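Local coordinates for protein 6-phosphogluconate dehydrogenase (Pseudomonas syringae, PDB 5U5G) that binds NADP+ and (2-oxopropyl)phosphonic acid and probably acts as an NADPH-dependent reductase in a late step of fosfomycin biosynthesis, at residues 48-51 / 52-56; 64-68 / 69-73; 81-84 / 85-89; 97-101 / 102-106; 147-150 / 151-155. All coordinates share one frame; numbering follows the deposited sequence.

Overall arrangement
All five contacts are local, and they follow one another along the chain within the NAD-binding domain, a Rossmann-type fold with helices around a mostly parallel sheet. Contacts 1, 2 and 4 each mark a place where a strand or its loop passes into a helix: 52-58, 69-77 and 101-113. Contacts 2 and 4 have centres about 10 Å apart and share the bound NADP+, reached from the ends of the neighbouring strands 61-64 and 92-95. Contact 3, on the short helix 83-86, packs against contact 1. Contact 5, on helix 143-156, is about 21 Å, centre to centre, from contact 4. Two of the helix starts thus meet the dinucleotide, whereas contacts 1, 3 and 5 lie away from it.

Contact 1: residues 48-51 / 52-56; sequences WAPD and IVALT
Asp51 is the N-cap of helix 52-58, and its carboxylate turns back onto the first turn to receive a backbone amide. OD1 of Asp51 accepts from Ala54 N at 2.9 Å, and the N-H points almost straight at the oxygen (168°), arriving nearly in line with the carboxylate C-O bond. The reach depends on the first torsion: with chi1 at 59°, CG stands between the residue's own N and carbonyl carbon, which folds OD1 over the start of the helix. OD1 also lies 3.4 Å from Ala54 CB. The backbone oxygen of the same residue opens the helical bonding, since Asp51 O takes the hydrogen of Leu55 N at 3.1 Å, so that one residue serves two successive amides with two different oxygens. A negative charge at this end of a helix would be expected to interact favourably with the helix dipole.

In this Rossmann-type domain the loop carries the chain from strand 47-48, at the edge of the sheet within this chain, into the helix. Next to the polar cap, the side chains of Ala49 and Pro50 make apolar contacts. Ala49 points its methyl at the helix, with CB 3.8 Å from Leu55 CD1 and 4.3 Å from Ala54 CB, while Pro50 lays CD alongside Ala54 CB at 3.9 Å. Ile52 and Leu55 continue this layer onto Ile8 of strand 5-8, and Ala49 O accepts a hydrogen bond from His31 ND1. Arg81 touches the Asp51 side chain, and Ile52 also packs on Leu83 of helix 83-86.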
# COMPACT_ATOMS: atom_id res chain seq x y z
N TRP A 48 0.75 -13.11 37.42
CA TRP A 48 0.51 -11.70 37.71
C TRP A 48 1.62 -11.12 38.59
O TRP A 48 1.97 -11.69 39.62
CB TRP A 48 -0.84 -11.53 38.41
CG TRP A 48 -1.14 -10.13 38.87
CD1 TRP A 48 -1.25 -9.69 40.17
CD2 TRP A 48 -1.36 -8.97 38.05
NE1 TRP A 48 -1.54 -8.35 40.20
CE2 TRP A 48 -1.60 -7.88 38.91
CE3 TRP A 48 -1.37 -8.76 36.66
CZ2 TRP A 48 -1.86 -6.59 38.44
CZ3 TRP A 48 -1.62 -7.47 36.20
CH2 TRP A 48 -1.87 -6.40 37.08
N ALA A 49 2.17 -9.98 38.16
CA ALA A 49 3.04 -9.15 38.99
C ALA A 49 2.28 -7.88 39.35
O ALA A 49 1.85 -7.16 38.44
CB ALA A 49 4.34 -8.81 38.26
N PRO A 50 2.05 -7.59 40.64
CA PRO A 50 1.26 -6.39 40.99
C PRO A 50 2.01 -5.08 40.84
O PRO A 50 1.38 -4.02 40.87
CB PRO A 50 0.90 -6.64 42.47
CG PRO A 50 2.04 -7.48 42.99
CD PRO A 50 2.36 -8.41 41.83
N ASP A 51 3.33 -5.12 40.70
CA ASP A 51 4.10 -3.90 40.53
C ASP A 51 5.44 -4.26 39.90
O ASP A 51 5.76 -5.43 39.71
CB ASP A 51 4.26 -3.13 41.85
CG ASP A 51 4.94 -3.94 42.95
OD1 ASP A 51 5.62 -4.96 42.68
OD2 ASP A 51 4.82 -3.53 44.13
N ILE A 52 6.22 -3.22 39.60
CA ILE A 52 7.48 -3.37 38.88
C ILE A 52 8.55 -4.02 39.75
O ILE A 52 9.45 -4.70 39.24
CB ILE A 52 7.92 -1.99 38.34
CG1 ILE A 52 6.88 -1.46 37.35
CG2 ILE A 52 9.29 -2.02 37.69
CD1 ILE A 52 6.45 -2.46 36.33
N VAL A 53 8.47 -3.83 41.07
CA VAL A 53 9.38 -4.51 41.98
C VAL A 53 9.22 -6.02 41.84
O VAL A 53 10.21 -6.75 41.65
CB VAL A 53 9.13 -4.06 43.43
CG1 VAL A 53 9.89 -4.95 44.41
CG2 VAL A 53 9.52 -2.60 43.60
N ALA A 54 7.99 -6.51 41.95
CA ALA A 54 7.75 -7.94 41.85
C ALA A 54 8.17 -8.46 40.48
O ALA A 54 8.72 -9.57 40.37
CB ALA A 54 6.27 -8.25 42.10
N LEU A 55 7.91 -7.69 39.43
CA LEU A 55 8.25 -8.16 38.10
C LEU A 55 9.76 -8.28 37.94
O LEU A 55 10.27 -9.32 37.49
CB LEU A 55 7.66 -7.23 37.05
CG LEU A 55 7.68 -7.68 35.59
CD1 LEU A 55 6.84 -8.92 35.39
CD2 LEU A 55 7.14 -6.55 34.75
N THR A 56 10.51 -7.24 38.33
CA THR A 56 11.96 -7.26 38.16
C THR A 56 12.64 -8.30 39.05
O THR A 56 13.74 -8.75 38.73
CB THR A 56 12.55 -5.87 38.45
OG1 THR A 56 12.10 -5.41 39.73
CG2 THR A 56 12.14 -4.86 37.36

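Contact 2: residues 64-68 / 69-73; sequences VCTAG and SEAVQ. With NAP (NADP nicotinamide-adenine-dinucleotide phosphate), chain E.
Gly68 and Ala71 meet at the start of helix 69-77, where the end of a Rossmann-type strand turns beside the adenosine half of NADP+. Gly68 is the N-cap residue, and its backbone angles, with phi at 102°, suit a residue without a side chain: a CB here would be jammed against the carbonyl oxygen of Ala67. Its own carbonyl oxygen faces the first turn of the helix, with Gly68 O 3.5 Å from Val72 N. Water 1 accepts from Ala71 N at 2.9 Å and donates to Ala67 O, bridging the first turn to the loop before it.

Ser69 leans away from the loop, although its CB still touches the preceding peptide, 3.7 Å from Gly68 C.

Ala71 points its methyl into the notch between loop and cofactor. On one side stands Thr66, whose OG1 is 3.6 Å from Ala71 CB; Thr66 N in turn is hydrogen-bonded to Ser97 OG. The loop backbone grips both riboses: Thr66 O accepts from NADP+ O3D at 2.7 Å, and Ala67 N donates to O4B of the adenosine ribose at 3.0 Å. Glu70 passes the amino group of the adenine, its CG 3.9 Å from N6A. At the base itself, the Ala71 methyl lies over one face of the adenine, CB 3.6 Å from C5A.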
# COMPACT_ATOMS: atom_id res chain seq x y z
N VAL A 64 8.05 -3.97 27.24
CA VAL A 64 7.16 -2.85 27.52
C VAL A 64 6.34 -2.58 26.26
O VAL A 64 6.91 -2.45 25.17
CB VAL A 64 7.93 -1.58 27.94
CG1 VAL A 64 6.97 -0.40 28.17
CG2 VAL A 64 8.78 -1.84 29.17
N CYS A 65 5.01 -2.48 26.41
CA CYS A 65 4.16 -2.19 25.26
C CYS A 65 2.98 -1.33 25.74
O CYS A 65 1.88 -1.81 26.02
CB CYS A 65 3.67 -3.46 24.56
SG CYS A 65 2.89 -3.10 23.00
N THR A 66 3.23 -0.03 25.85
CA THR A 66 2.26 0.92 26.36
C THR A 66 2.05 2.00 25.32
O THR A 66 2.74 2.04 24.30
CB THR A 66 2.75 1.55 27.68
OG1 THR A 66 3.94 2.31 27.43
CG2 THR A 66 3.06 0.45 28.73
N ALA A 67 1.07 2.86 25.56
CA ALA A 67 0.76 3.97 24.66
C ALA A 67 0.84 5.28 25.42
O ALA A 67 0.23 5.41 26.49
CB ALA A 67 -0.64 3.82 24.04
N GLY A 68 1.58 6.24 24.88
CA GLY A 68 1.58 7.58 25.41
C GLY A 68 2.81 7.89 26.26
O GLY A 68 3.45 7.00 26.84
N SER A 69 3.11 9.19 26.37
CA SER A 69 4.30 9.63 27.09
C SER A 69 4.11 9.56 28.60
O SER A 69 5.09 9.39 29.34
CB SER A 69 4.66 11.05 26.67
OG SER A 69 3.58 11.93 26.93
N GLU A 70 2.86 9.67 29.09
CA GLU A 70 2.66 9.55 30.53
C GLU A 70 3.04 8.15 31.02
O GLU A 70 3.60 8.00 32.11
CB GLU A 70 1.21 9.90 30.90
CG GLU A 70 1.02 10.11 32.38
CD GLU A 70 -0.40 10.53 32.76
OE1 GLU A 70 -0.70 10.53 33.97
OE2 GLU A 70 -1.20 10.86 31.86
N ALA A 71 2.76 7.12 30.22
CA ALA A 71 3.15 5.76 30.61
C ALA A 71 4.67 5.60 30.62
O ALA A 71 5.22 4.89 31.48
CB ALA A 71 2.52 4.73 29.68
N VAL A 72 5.36 6.23 29.68
CA VAL A 72 6.82 6.28 29.72
C VAL A 72 7.29 6.84 31.05
O VAL A 72 8.12 6.24 31.75
CB VAL A 72 7.37 7.12 28.55
CG1 VAL A 72 8.87 7.28 28.69
CG2 VAL A 72 7.02 6.49 27.22
N GLN A 73 6.77 8.01 31.41
CA GLN A 73 7.20 8.67 32.63
C GLN A 73 6.92 7.81 33.85
O GLN A 73 7.81 7.59 34.68
CB GLN A 73 6.52 10.04 32.74
CG GLN A 73 7.01 10.87 33.92
CD GLN A 73 8.48 11.26 33.80
OE1 GLN A 73 9.01 11.41 32.69
NE2 GLN A 73 9.14 11.45 34.95
PA NAP E . -3.91 0.23 24.02
O1A NAP E . -4.57 1.55 24.13
O2A NAP E . -4.68 -0.98 23.55
O5B NAP E . -3.19 -0.16 25.47
C5B NAP E . -2.42 0.95 25.86
C4B NAP E . -1.51 0.47 27.01
O4B NAP E . -0.78 1.55 27.59
C3B NAP E . -2.39 -0.21 28.12
O3B NAP E . -1.65 -1.24 28.71
C2B NAP E . -2.51 0.94 29.13
O2B NAP E . -2.67 0.57 30.41
C1B NAP E . -1.05 1.53 28.97
N9A NAP E . -1.04 2.88 29.50
C8A NAP E . -1.47 4.08 28.90
N7A NAP E . -1.34 5.17 29.71
C5A NAP E . -0.82 4.62 30.90
C6A NAP E . -0.47 5.20 32.13
N6A NAP E . -0.61 6.55 32.34
N1A NAP E . 0.01 4.45 33.15
C2A NAP E . 0.13 3.11 32.90
N3A NAP E . -0.15 2.42 31.79
C4A NAP E . -0.64 3.21 30.78
O3 NAP E . -2.73 0.64 22.95
PN NAP E . -2.23 -0.55 22.02
O1N NAP E . -1.88 -1.78 22.77
O2N NAP E . -2.88 -0.56 20.66
O5D NAP E . -0.66 0.05 21.54
C5D NAP E . 0.27 -0.12 22.52
C4D NAP E . 1.61 0.26 21.91
O4D NAP E . 1.87 -0.58 20.75
C3D NAP E . 1.54 1.75 21.38
O3D NAP E . 2.79 2.35 21.59
C2D NAP E . 1.27 1.57 19.90
O2D NAP E . 1.80 2.61 19.11
C1D NAP E . 2.08 0.26 19.63
N1N NAP E . 1.59 -0.44 18.46
C2N NAP E . 0.23 -0.84 18.35
C3N NAP E . -0.16 -1.57 17.25
C7N NAP E . -1.54 -2.03 17.11
O7N NAP E . -1.92 -2.72 16.16
N7N NAP E . -2.47 -1.72 18.09
C4N NAP E . 0.82 -1.99 16.18
C5N NAP E . 2.19 -1.51 16.40
C6N NAP E . 2.51 -0.77 17.46
P2B NAP E . -4.42 0.24 30.92
O1X NAP E . -4.60 -1.09 30.24
O2X NAP E . -4.32 0.23 32.45
O3X NAP E . -5.08 1.43 30.28
O HOH W 1 0.40 7.31 28.48

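Contact 3: residues 81-84 / 85-89; sequences RGLL and ACLEV
Gly82 and Leu83 offer the carbonyls that receive the amides of residues 85-87 at the short, weakly bonded helix 83-86, which lies in the connection between strands 61-64 and 92-95 of the Rossmann-type domain, after helix 69-77. Gly82 O serves two donors, both weakly: Ala85 N and Cys86 N, each at 3.3 Å. Cys86 N has a better partner in Leu83 O at 2.9 Å, a bond to the third residue back, yet it comes from well above the carbonyl plane, 59° out of it. Leu83 O also takes a weak bond from Leu87 N at 3.0 Å, so Leu83 O has two donors, one of them weak. Backbone bonds with Phe75 and Tyr76 tie Leu83 and Leu84 to the helix before.

Water 2 sits 2.8 Å from Leu84 O and 2.7 Å from Leu87 O, though it has more acceptors nearby than protons to give. Farther along, Glu88 N is bonded to Asp91 OD2, and the Glu88 carboxylate pairs with Arg60.

The side chains of Leu83 and Leu87 lie at a slant to one another, and Leu83 also reaches Ile52 and Val64. Their branches meet with Leu83 CD2 4.1 Å from Leu87 CD1.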
# COMPACT_ATOMS: atom_id res chain seq x y z
N ARG A 81 9.80 3.07 42.75
CA ARG A 81 8.91 2.04 42.20
C ARG A 81 9.14 1.75 40.72
O ARG A 81 8.78 0.66 40.27
CB ARG A 81 7.45 2.44 42.40
CG ARG A 81 6.99 2.46 43.85
CD ARG A 81 5.54 2.91 43.97
NE ARG A 81 4.58 1.81 44.08
CZ ARG A 81 3.90 1.28 43.06
NH1 ARG A 81 4.06 1.75 41.82
NH2 ARG A 81 3.05 0.28 43.28
N GLY A 82 9.72 2.67 39.96
CA GLY A 82 9.79 2.52 38.53
C GLY A 82 10.91 1.62 38.06
O GLY A 82 11.71 1.10 38.85
N LEU A 83 10.98 1.46 36.74
CA LEU A 83 11.92 0.52 36.13
C LEU A 83 13.37 0.90 36.43
O LEU A 83 14.16 0.06 36.88
CB LEU A 83 11.69 0.42 34.62
CG LEU A 83 10.55 -0.50 34.16
CD1 LEU A 83 10.33 -0.42 32.66
CD2 LEU A 83 10.85 -1.93 34.56
N LEU A 84 13.74 2.16 36.18
CA LEU A 84 15.13 2.56 36.36
C LEU A 84 15.59 2.34 37.80
O LEU A 84 16.77 2.04 38.03
CB LEU A 84 15.33 4.03 35.95
CG LEU A 84 15.21 4.31 34.45
CD1 LEU A 84 14.90 5.77 34.19
CD2 LEU A 84 16.47 3.91 33.68
N ALA A 85 14.68 2.44 38.76
CA ALA A 85 15.03 2.20 40.16
C ALA A 85 15.18 0.72 40.49
O ALA A 85 15.86 0.39 41.47
CB ALA A 85 13.97 2.84 41.07
N CYS A 86 14.58 -0.18 39.71
CA CYS A 86 14.55 -1.60 40.04
C CYS A 86 15.46 -2.46 39.18
O CYS A 86 15.61 -3.65 39.47
CB CYS A 86 13.12 -2.14 39.92
SG CYS A 86 11.92 -1.31 40.95
N LEU A 87 16.05 -1.92 38.12
CA LEU A 87 16.88 -2.72 37.24
C LEU A 87 18.18 -3.12 37.93
O LEU A 87 18.74 -2.37 38.73
CB LEU A 87 17.19 -1.95 35.97
CG LEU A 87 16.38 -2.22 34.71
CD1 LEU A 87 14.88 -2.37 34.97
CD2 LEU A 87 16.67 -1.03 33.87
N GLU A 88 18.66 -4.31 37.59
CA GLU A 88 19.98 -4.75 37.98
C GLU A 88 20.95 -4.57 36.82
O GLU A 88 20.56 -4.47 35.66
CB GLU A 88 19.96 -6.22 38.42
CG GLU A 88 19.38 -6.44 39.81
CD GLU A 88 18.99 -7.89 40.05
OE1 GLU A 88 18.87 -8.31 41.22
OE2 GLU A 88 18.81 -8.60 39.04
N VAL A 89 22.24 -4.55 37.16
CA VAL A 89 23.27 -4.57 36.13
C VAL A 89 23.08 -5.80 35.26
O VAL A 89 22.92 -6.91 35.78
CB VAL A 89 24.67 -4.54 36.78
CG1 VAL A 89 25.75 -4.66 35.72
CG2 VAL A 89 24.84 -3.28 37.61
O HOH W 2 18.51 0.25 39.34

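Contact 4: residues 97-101 / 102-106; sequences STIAP and ETAEG. With NAP (NADP nicotinamide-adenine-dinucleotide phosphate), chain E.
From Ala100 onward the backbone winds into helix 101-113: Ala104 N bonds to Ala100 O at 3.1 Å and Glu105 N to Pro101 O at 2.8 Å, both nearly straight at the hydrogen (165° and 161°). Ala100 is the N-cap, and Pro101 fills the first helical position, where no amide hydrogen is required by the helix. Just upstream, Thr98 N donates to NADP+ O3D at 3.1 Å, a hydroxyl that also meets the loop of contact 2.

Ile99 reaches forward to the helix. Its CG1 sits between the residue's own N and carbonyl carbon (chi1 61°), which carries CD1 to 4.0 Å from Ala104 CB. Two polar ends approach the Ala100 methyl, Thr103 OG1 at 3.6 Å and Glu102 OE2 at 3.7 Å from its CB. Glu102 gets there by bending at chi2, which curls the carboxylate back over the helix start. The chain of Glu105 runs beside Pro101, its CG 3.4 Å from Pro101 O.

Both acids have stronger partners beyond the turn: Glu102 pairs with Arg248, and Glu105 with Arg171 of helix 168-196. The Glu102 carboxylate, in the first turn, is probably favoured by the helix dipole, and the two salt bridges imply that the start of this helix joins the cofactor domain to the helical part of the chain.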
# COMPACT_ATOMS: atom_id res chain seq x y z
N SER A 97 6.93 -0.11 22.34
CA SER A 97 6.04 1.02 22.14
C SER A 97 6.55 1.91 21.01
O SER A 97 7.73 1.90 20.65
CB SER A 97 5.90 1.85 23.42
OG SER A 97 5.73 1.00 24.55
N THR A 98 5.64 2.70 20.46
CA THR A 98 6.02 3.76 19.54
C THR A 98 6.08 5.06 20.34
O THR A 98 5.06 5.51 20.86
CB THR A 98 5.06 3.87 18.36
OG1 THR A 98 4.99 2.59 17.71
CG2 THR A 98 5.58 4.90 17.38
N ILE A 99 7.28 5.62 20.47
CA ILE A 99 7.53 6.80 21.29
C ILE A 99 8.44 7.73 20.52
O ILE A 99 9.06 7.35 19.52
CB ILE A 99 8.18 6.44 22.65
CG1 ILE A 99 9.54 5.78 22.42
CG2 ILE A 99 7.28 5.53 23.50
CD1 ILE A 99 10.31 5.55 23.71
N ALA A 100 8.53 8.98 21.00
CA ALA A 100 9.37 9.98 20.36
C ALA A 100 10.83 9.53 20.35
O ALA A 100 11.31 8.94 21.33
CB ALA A 100 9.24 11.31 21.11
N PRO A 101 11.55 9.75 19.24
CA PRO A 101 12.96 9.32 19.17
C PRO A 101 13.83 9.91 20.27
O PRO A 101 14.69 9.21 20.81
CB PRO A 101 13.40 9.78 17.77
CG PRO A 101 12.10 9.78 16.96
CD PRO A 101 11.05 10.26 17.95
N GLU A 102 13.62 11.18 20.64
CA GLU A 102 14.40 11.76 21.72
C GLU A 102 14.10 11.11 23.07
O GLU A 102 15.00 10.97 23.91
CB GLU A 102 14.19 13.29 21.78
CG GLU A 102 12.75 13.76 22.08
CD GLU A 102 11.90 13.99 20.82
OE1 GLU A 102 12.28 13.51 19.71
OE2 GLU A 102 10.83 14.66 20.94
N THR A 103 12.85 10.69 23.31
CA THR A 103 12.56 9.91 24.52
C THR A 103 13.35 8.60 24.51
O THR A 103 13.96 8.22 25.52
CB THR A 103 11.06 9.62 24.65
OG1 THR A 103 10.32 10.83 24.51
CG2 THR A 103 10.73 8.97 26.02
N ALA A 104 13.34 7.90 23.37
CA ALA A 104 14.10 6.65 23.27
C ALA A 104 15.59 6.90 23.48
O ALA A 104 16.27 6.12 24.16
CB ALA A 104 13.86 6.01 21.91
N GLU A 105 16.13 7.97 22.89
CA GLU A 105 17.54 8.30 23.08
C GLU A 105 17.85 8.53 24.56
O GLU A 105 18.85 8.02 25.08
CB GLU A 105 17.90 9.52 22.26
CG GLU A 105 18.08 9.20 20.78
CD GLU A 105 18.05 10.43 19.90
OE1 GLU A 105 17.87 11.55 20.43
OE2 GLU A 105 18.20 10.27 18.66
N GLY A 106 16.99 9.28 25.25
CA GLY A 106 17.21 9.52 26.67
C GLY A 106 17.16 8.25 27.49
O GLY A 106 17.92 8.09 28.45
PA NAP E . -3.91 0.23 24.02
O1A NAP E . -4.57 1.55 24.13
O2A NAP E . -4.68 -0.98 23.55
O5B NAP E . -3.19 -0.16 25.47
C5B NAP E . -2.42 0.95 25.86
C4B NAP E . -1.51 0.47 27.01
O4B NAP E . -0.78 1.55 27.59
C3B NAP E . -2.39 -0.21 28.12
O3B NAP E . -1.65 -1.24 28.71
C2B NAP E . -2.51 0.94 29.13
O2B NAP E . -2.67 0.57 30.41
C1B NAP E . -1.05 1.53 28.97
N9A NAP E . -1.04 2.88 29.50
C8A NAP E . -1.47 4.08 28.90
N7A NAP E . -1.34 5.17 29.71
C5A NAP E . -0.82 4.62 30.90
C6A NAP E . -0.47 5.20 32.13
N6A NAP E . -0.61 6.55 32.34
N1A NAP E . 0.01 4.45 33.15
C2A NAP E . 0.13 3.11 32.90
N3A NAP E . -0.15 2.42 31.79
C4A NAP E . -0.64 3.21 30.78
O3 NAP E . -2.73 0.64 22.95
PN NAP E . -2.23 -0.55 22.02
O1N NAP E . -1.88 -1.78 22.77
O2N NAP E . -2.88 -0.56 20.66
O5D NAP E . -0.66 0.05 21.54
C5D NAP E . 0.27 -0.12 22.52
C4D NAP E . 1.61 0.26 21.91
O4D NAP E . 1.87 -0.58 20.75
C3D NAP E . 1.54 1.75 21.38
O3D NAP E . 2.79 2.35 21.59
C2D NAP E . 1.27 1.57 19.90
O2D NAP E . 1.80 2.61 19.11
C1D NAP E . 2.08 0.26 19.63
N1N NAP E . 1.59 -0.44 18.46
C2N NAP E . 0.23 -0.84 18.35
C3N NAP E . -0.16 -1.57 17.25
C7N NAP E . -1.54 -2.03 17.11
O7N NAP E . -1.92 -2.72 16.16
N7N NAP E . -2.47 -1.72 18.09
C4N NAP E . 0.82 -1.99 16.18
C5N NAP E . 2.19 -1.51 16.40
C6N NAP E . 2.51 -0.77 17.46
P2B NAP E . -4.42 0.24 30.92
O1X NAP E . -4.60 -1.09 30.24
O2X NAP E . -4.32 0.23 32.45
O3X NAP E . -5.08 1.43 30.28

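Contact 5: residues 147-150 / 151-155; sequences GLIR and PLLEV
Ile149 O receives two amides where helix 143-156 bends around Pro151, a proline whose nitrogen has no hydrogen to give: Leu153 N at 3.2 Å, nearly along the C=O axis, and Leu152 N at 2.8 Å in a weak bond. Helix 143-156 is the connection of a beta-alpha-beta unit between strands 135-139 and 157-162, and its buried side lies on the sheet of the Rossmann-type domain. The proline ring presses into the preceding turn, to which it can offer no hydrogen, with Pro151 CD 3.4 Å from Leu148 O. Leu153 N and Glu154 N make the usual i to i+4 bonds, the latter to Arg150 O at 3.2 Å.

Toward the sheet, Ile149 and Leu153 are one turn apart. With chi1 at 54°, Ile149 CG1 stands between its own N and carbonyl carbon, and its end runs forward along the helix until CD1 meets Leu153 CD1 at 3.6 Å. The pair rests on Val94 of strand 92-95; Ile149 also touches Ile119 and Leu153 touches Cys121, both of strand 117-124. Leu152, beside them, adds CD2 at 4.3 Å from Ile149 CG2 and touches Val61 and Phe63.

On the outward side Arg150 and Glu154 form an i to i+4 salt bridge. Both chains bend at chi2, which brings the charged ends round to each other, their planes turned 25° apart. Glu154 OE2 approaches the guanidinium obliquely and engages a single nitrogen closely, lying 3.1 Å from Arg150 NH1 and 4.1 Å from Arg150 NH2.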
# COMPACT_ATOMS: atom_id res chain seq x y z
N GLY A 147 21.81 -9.14 20.49
CA GLY A 147 22.04 -10.56 20.28
C GLY A 147 21.41 -11.45 21.33
O GLY A 147 21.01 -12.58 21.04
N LEU A 148 21.31 -10.96 22.57
CA LEU A 148 20.75 -11.79 23.63
C LEU A 148 19.24 -11.92 23.50
O LEU A 148 18.68 -12.99 23.75
CB LEU A 148 21.11 -11.22 25.00
CG LEU A 148 22.61 -11.24 25.31
CD1 LEU A 148 22.90 -10.52 26.62
CD2 LEU A 148 23.09 -12.68 25.37
N ILE A 149 18.55 -10.84 23.10
CA ILE A 149 17.10 -10.87 23.03
C ILE A 149 16.60 -11.25 21.64
O ILE A 149 15.41 -11.57 21.49
CB ILE A 149 16.49 -9.52 23.47
CG1 ILE A 149 17.09 -8.36 22.66
CG2 ILE A 149 16.72 -9.29 24.97
CD1 ILE A 149 16.30 -7.97 21.45
N ARG A 150 17.47 -11.23 20.64
CA ARG A 150 17.10 -11.64 19.28
C ARG A 150 16.30 -12.94 19.22
O ARG A 150 15.27 -12.97 18.54
CB ARG A 150 18.38 -11.72 18.44
CG ARG A 150 18.19 -11.34 16.98
CD ARG A 150 17.44 -12.40 16.23
NE ARG A 150 17.12 -12.02 14.87
CZ ARG A 150 15.90 -12.17 14.36
NH1 ARG A 150 14.92 -12.69 15.10
NH2 ARG A 150 15.64 -11.81 13.11
N PRO A 151 16.70 -14.04 19.89
CA PRO A 151 15.87 -15.26 19.83
C PRO A 151 14.50 -15.10 20.46
O PRO A 151 13.59 -15.85 20.11
CB PRO A 151 16.71 -16.30 20.57
CG PRO A 151 18.10 -15.78 20.52
CD PRO A 151 17.93 -14.29 20.65
N LEU A 152 14.32 -14.15 21.39
CA LEU A 152 12.99 -13.88 21.94
C LEU A 152 12.09 -13.21 20.90
O LEU A 152 10.90 -13.55 20.80
CB LEU A 152 13.11 -12.99 23.17
CG LEU A 152 13.26 -13.59 24.58
CD1 LEU A 152 13.82 -14.99 24.56
CD2 LEU A 152 14.15 -12.68 25.41
N LEU A 153 12.62 -12.23 20.16
CA LEU A 153 11.84 -11.57 19.12
C LEU A 153 11.39 -12.56 18.06
O LEU A 153 10.29 -12.42 17.50
CB LEU A 153 12.65 -10.44 18.46
CG LEU A 153 13.22 -9.38 19.39
CD1 LEU A 153 14.07 -8.39 18.62
CD2 LEU A 153 12.09 -8.66 20.13
N GLU A 154 12.23 -13.56 17.78
CA GLU A 154 11.91 -14.59 16.81
C GLU A 154 10.59 -15.29 17.13
O GLU A 154 9.90 -15.77 16.23
CB GLU A 154 13.05 -15.61 16.75
CG GLU A 154 12.86 -16.71 15.71
CD GLU A 154 12.74 -16.15 14.29
OE1 GLU A 154 11.84 -16.60 13.55
OE2 GLU A 154 13.56 -15.28 13.94
N VAL A 155 10.23 -15.35 18.41
CA VAL A 155 8.98 -16.02 18.78
C VAL A 155 7.78 -15.31 18.18
O VAL A 155 6.79 -15.95 17.82
CB VAL A 155 8.87 -16.11 20.31
CG1 VAL A 155 7.53 -16.72 20.71
CG2 VAL A 155 10.02 -16.92 20.86